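Local coordinates for oxidoreductase, short chain dehydrogenase/reductase family protein (Bifidobacterium adolescentis L2-32, PDB 6OW4), which acts as an NADH-dependent 20beta-hydroxysteroid dehydrogenase of the short-chain dehydrogenase/reductase family, at residues I96-D101 with T113-Q118. Numbering follows the deposited sequence.
With NAD (nicotinamide-adenine-dinucleotide), chain N.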
ATOM      1  N   ILE F  96      35.571   0.748  14.062  1.00 52.14           N
ATOM      2  CA  ILE F  96      35.775   1.604  15.270  1.00 52.15           C
ATOM      3  C   ILE F  96      34.484   1.614  16.097  1.00 51.66           C
ATOM      4  O   ILE F  96      33.470   1.061  15.627  1.00 50.44           O
ATOM      5  CB  ILE F  96      36.221   3.028  14.875  1.00 52.35           C
ATOM      6  CG1 ILE F  96      35.096   3.830  14.211  1.00 51.76           C
ATOM      7  CG2 ILE F  96      37.466   2.973  13.999  1.00 52.45           C
ATOM      8  CD1 ILE F  96      35.368   5.315  14.121  1.00 52.35           C
ATOM      9  N   ALA F  97      34.534   2.227  17.283  1.00 52.81           N
ATOM     10  CA  ALA F  97      33.395   2.403  18.214  1.00 52.13           C
ATOM     11  C   ALA F  97      33.229   3.892  18.537  1.00 52.59           C
ATOM     12  O   ALA F  97      34.231   4.529  18.921  1.00 52.97           O
ATOM     13  CB  ALA F  97      33.622   1.592  19.465  1.00 52.29           C
ATOM     14  N   LEU F  98      32.011   4.418  18.373  1.00 51.96           N
ATOM     15  CA  LEU F  98      31.640   5.823  18.696  1.00 50.68           C
ATOM     16  C   LEU F  98      30.296   5.826  19.429  1.00 49.15           C
ATOM     17  O   LEU F  98      29.295   5.416  18.820  1.00 48.55           O
ATOM     18  CB  LEU F  98      31.555   6.635  17.400  1.00 51.06           C
ATOM     19  CG  LEU F  98      32.877   6.850  16.663  1.00 51.42           C
ATOM     20  CD1 LEU F  98      32.631   7.425  15.277  1.00 52.24           C
ATOM     21  CD2 LEU F  98      33.808   7.755  17.457  1.00 50.96           C
ATOM     22  N   THR F  99      30.285   6.268  20.689  1.00 48.32           N
ATOM     23  CA  THR F  99      29.060   6.418  21.516  1.00 46.62           C
ATOM     24  C   THR F  99      28.352   7.719  21.126  1.00 45.31           C
ATOM     25  O   THR F  99      29.051   8.725  20.899  1.00 45.70           O
ATOM     26  CB  THR F  99      29.392   6.384  23.013  1.00 47.41           C
ATOM     27  OG1 THR F  99      30.345   7.414  23.283  1.00 48.25           O
ATOM     28  CG2 THR F  99      29.940   5.048  23.464  1.00 47.23           C
ATOM     29  N   CYS F 100      27.020   7.691  21.048  1.00 43.81           N
ATOM     30  CA  CYS F 100      26.170   8.884  20.793  1.00 44.14           C
ATOM     31  C   CYS F 100      24.714   8.583  21.166  1.00 43.69           C
ATOM     32  O   CYS F 100      24.079   7.764  20.476  1.00 44.38           O
ATOM     33  CB  CYS F 100      26.254   9.321  19.335  1.00 44.10           C
ATOM     34  SG  CYS F 100      25.042  10.598  18.901  1.00 46.96           S
ATOM     35  N   ASP F 101      24.219   9.224  22.226  1.00 42.01           N
ATOM     36  CA  ASP F 101      22.769   9.311  22.540  1.00 42.15           C
ATOM     37  C   ASP F 101      22.112  10.148  21.434  1.00 40.12           C
ATOM     38  O   ASP F 101      22.426  11.348  21.337  1.00 39.20           O
ATOM     39  CB  ASP F 101      22.550   9.880  23.944  1.00 43.12           C
ATOM     40  CG  ASP F 101      21.096  10.170  24.274  1.00 45.07           C
ATOM     41  OD1 ASP F 101      20.594  11.215  23.820  1.00 48.07           O
ATOM     42  OD2 ASP F 101      20.481   9.349  24.982  1.00 45.11           O
ATOM     43  N   THR F 113      31.341  14.910  13.530  1.00 45.58           N
ATOM     44  CA  THR F 113      32.765  15.343  13.536  1.00 47.33           C
ATOM     45  C   THR F 113      33.680  14.112  13.546  1.00 47.56           C
ATOM     46  O   THR F 113      34.625  14.082  12.733  1.00 49.88           O
ATOM     47  CB  THR F 113      33.053  16.273  14.722  1.00 47.59           C
ATOM     48  OG1 THR F 113      32.224  17.423  14.556  1.00 49.80           O
ATOM     49  CG2 THR F 113      34.503  16.693  14.824  1.00 47.96           C
ATOM     50  N   GLN F 114      33.403  13.141  14.423  1.00 46.75           N
ATOM     51  CA  GLN F 114      34.289  11.969  14.673  1.00 47.93           C
ATOM     52  C   GLN F 114      34.167  10.957  13.527  1.00 47.30           C
ATOM     53  O   GLN F 114      35.198  10.346  13.180  1.00 47.47           O
ATOM     54  CB  GLN F 114      33.975  11.339  16.031  1.00 48.39           C
ATOM     55  CG  GLN F 114      34.417  12.198  17.207  1.00 49.17           C
ATOM     56  CD  GLN F 114      35.815  12.732  17.011  1.00 51.68           C
ATOM     57  OE1 GLN F 114      36.767  11.974  16.838  1.00 52.16           O
ATOM     58  NE2 GLN F 114      35.943  14.049  17.015  1.00 51.59           N
ATOM     59  N   LEU F 115      32.965  10.786  12.966  1.00 45.63           N
ATOM     60  CA  LEU F 115      32.725   9.926  11.776  1.00 44.76           C
ATOM     61  C   LEU F 115      33.641  10.379  10.633  1.00 46.13           C
ATOM     62  O   LEU F 115      34.314   9.516  10.047  1.00 48.17           O
ATOM     63  CB  LEU F 115      31.250  10.004  11.367  1.00 42.59           C
ATOM     64  CG  LEU F 115      30.288   9.147  12.189  1.00 41.05           C
ATOM     65  CD1 LEU F 115      28.844   9.491  11.864  1.00 39.64           C
ATOM     66  CD2 LEU F 115      30.544   7.663  11.965  1.00 40.06           C
ATOM     67  N   VAL F 116      33.680  11.684  10.351  1.00 46.97           N
ATOM     68  CA  VAL F 116      34.493  12.285   9.249  1.00 48.58           C
ATOM     69  C   VAL F 116      35.983  12.114   9.575  1.00 50.27           C
ATOM     70  O   VAL F 116      36.733  11.685   8.675  1.00 50.45           O
ATOM     71  CB  VAL F 116      34.127  13.766   9.017  1.00 48.67           C
ATOM     72  CG1 VAL F 116      35.056  14.436   8.015  1.00 49.50           C
ATOM     73  CG2 VAL F 116      32.679  13.929   8.578  1.00 47.26           C
ATOM     74  N   GLU F 117      36.392  12.427  10.810  1.00 52.08           N
ATOM     75  CA  GLU F 117      37.819  12.489  11.235  1.00 54.25           C
ATOM     76  C   GLU F 117      38.397  11.077  11.399  1.00 53.19           C
ATOM     77  O   GLU F 117      39.426  10.789  10.759  1.00 53.15           O
ATOM     78  CB  GLU F 117      37.968  13.279  12.537  1.00 56.17           C
ATOM     79  CG  GLU F 117      37.916  14.783  12.344  1.00 59.18           C
ATOM     80  CD  GLU F 117      38.198  15.592  13.599  1.00 62.09           C
ATOM     81  OE1 GLU F 117      38.188  15.003  14.701  1.00 65.17           O
ATOM     82  OE2 GLU F 117      38.429  16.811  13.472  1.00 66.74           O
ATOM     83  N   GLN F 118      37.774  10.242  12.237  1.00 52.44           N
ATOM     84  CA  GLN F 118      38.314   8.914  12.640  1.00 54.48           C
ATOM     85  C   GLN F 118      38.173   7.911  11.488  1.00 54.16           C
ATOM     86  O   GLN F 118      39.097   7.091  11.315  1.00 56.73           O
ATOM     87  CB  GLN F 118      37.621   8.402  13.907  1.00 55.25           C
ATOM     88  CG  GLN F 118      37.900   9.258  15.138  1.00 56.34           C
ATOM     89  CD  GLN F 118      37.426   8.636  16.430  1.00 55.17           C
ATOM     90  OE1 GLN F 118      37.151   7.440  16.509  1.00 55.54           O
ATOM     91  NE2 GLN F 118      37.338   9.451  17.469  1.00 54.76           N
TER
HETATM   92  PA  NAD N 301      17.838  -3.906  20.693  1.00 44.29           P
HETATM   93  O1A NAD N 301      17.017  -3.268  21.765  1.00 43.93           O
HETATM   94  O2A NAD N 301      19.042  -4.625  21.318  1.00 46.65           O
HETATM   95  O5B NAD N 301      18.374  -2.830  19.652  1.00 42.99           O
HETATM   96  C5B NAD N 301      18.096  -1.440  19.829  1.00 42.41           C
HETATM   97  C4B NAD N 301      19.452  -0.706  20.030  1.00 42.48           C
HETATM   98  O4B NAD N 301      19.181   0.824  19.847  1.00 42.66           O
HETATM   99  C3B NAD N 301      19.931  -0.876  21.192  1.00 42.54           C
HETATM  100  O3B NAD N 301      21.332  -1.326  21.150  1.00 40.82           O
HETATM  101  C2B NAD N 301      19.859   0.598  21.958  1.00 42.83           C
HETATM  102  O2B NAD N 301      20.988   0.745  22.869  1.00 43.49           O
HETATM  103  C1B NAD N 301      19.896   1.475  21.037  1.00 42.85           C
HETATM  104  N9A NAD N 301      19.150   2.697  21.481  1.00 43.65           N
HETATM  105  C8A NAD N 301      17.920   2.997  21.960  1.00 44.27           C
HETATM  106  N7A NAD N 301      17.872   4.333  22.191  1.00 43.01           N
HETATM  107  C5A NAD N 301      19.071   4.854  21.858  1.00 43.20           C
HETATM  108  C6A NAD N 301      19.550   6.171  21.903  1.00 42.61           C
HETATM  109  N6A NAD N 301      19.023   7.438  22.292  1.00 41.85           N
HETATM  110  N1A NAD N 301      20.815   6.442  21.503  1.00 42.82           N
HETATM  111  C2A NAD N 301      21.632   5.432  21.055  1.00 43.62           C
HETATM  112  N3A NAD N 301      21.159   4.126  21.010  1.00 44.28           N
HETATM  113  C4A NAD N 301      19.875   3.848  21.414  1.00 43.86           C
HETATM  114  O3  NAD N 301      16.901  -4.996  19.891  1.00 45.29           O
HETATM  115  PN  NAD N 301      16.881  -5.150  18.286  1.00 44.20           P
HETATM  116  O1N NAD N 301      15.987  -6.305  17.933  1.00 45.34           O
HETATM  117  O2N NAD N 301      18.301  -5.418  17.786  1.00 42.06           O
HETATM  118  O5D NAD N 301      16.276  -3.821  17.642  1.00 41.23           O
HETATM  119  C5D NAD N 301      17.012  -3.065  16.692  1.00 39.18           C
HETATM  120  C4D NAD N 301      16.030  -2.238  15.822  1.00 37.08           C
HETATM  121  O4D NAD N 301      15.255  -3.042  15.148  1.00 36.84           O
HETATM  122  C3D NAD N 301      15.119  -1.388  16.689  1.00 36.44           C
HETATM  123  O3D NAD N 301      15.008  -0.132  16.155  1.00 35.67           O
HETATM  124  C2D NAD N 301      13.749  -2.129  16.650  1.00 37.18           C
HETATM  125  O2D NAD N 301      12.674  -1.125  16.883  1.00 34.73           O
HETATM  126  C1D NAD N 301      13.717  -2.648  15.471  1.00 37.35           C
HETATM  127  N1N NAD N 301      12.890  -3.853  15.350  1.00 39.10           N
HETATM  128  C2N NAD N 301      13.267  -5.040  15.965  1.00 39.99           C
HETATM  129  C3N NAD N 301      12.469  -6.188  15.839  1.00 40.79           C
HETATM  130  C7N NAD N 301      12.870  -7.516  16.526  1.00 41.22           C
HETATM  131  O7N NAD N 301      12.006  -8.300  16.871  1.00 43.05           O
HETATM  132  N7N NAD N 301      14.235  -7.841  16.759  1.00 42.31           N
HETATM  133  C4N NAD N 301      11.306  -6.138  15.094  1.00 39.95           C
HETATM  134  C5N NAD N 301      10.928  -4.958  14.474  1.00 38.39           C
HETATM  135  C6N NAD N 301      11.733  -3.817  14.600  1.00 37.91           C
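L98 projects from the edge strand 96-99 onto helix 105-119 and divides its two methyls between apolar and amide neighbours. With CG beside the backbone N (chi1 -67°), CD1 is directed to the branch end of L115. There it meets CD2 of that residue at 3.9 Å. CD2 of L98 touches CB of Q114 and lies against the amide of Q118, 3.5 Å from its OE1. The L98 and Q118 side chains run alongside each other, pointing opposite ways. Beyond CG the Q118 chain is extended, and its OE1 also comes to 3.7 Å from CD1 of I96. The Q114 chain instead bends at chi2 (-46°), carrying its amide away from the strand, and its OE1 accepts a bent bond of 2.7 Å from NE2 of Q118, one helical turn on. This bond, together with that from NE2 of Q114 to E110, holds the polar ends on the outer side. Cutting L98 back to alanine is likely to open a gap between L115 and the Q118 amide, leaving I96 CD1 as the remaining apolar contact of that amide from the strand. Strand and helix run nearly antiparallel (162°), as expected for the strand-to-helix connection of a Rossmann fold; C100 and D101, just past the strand, border the NAD adenine. The contact therefore grades from leucine packing to amides at the surface, binding helix to sheet through van der Waals contact.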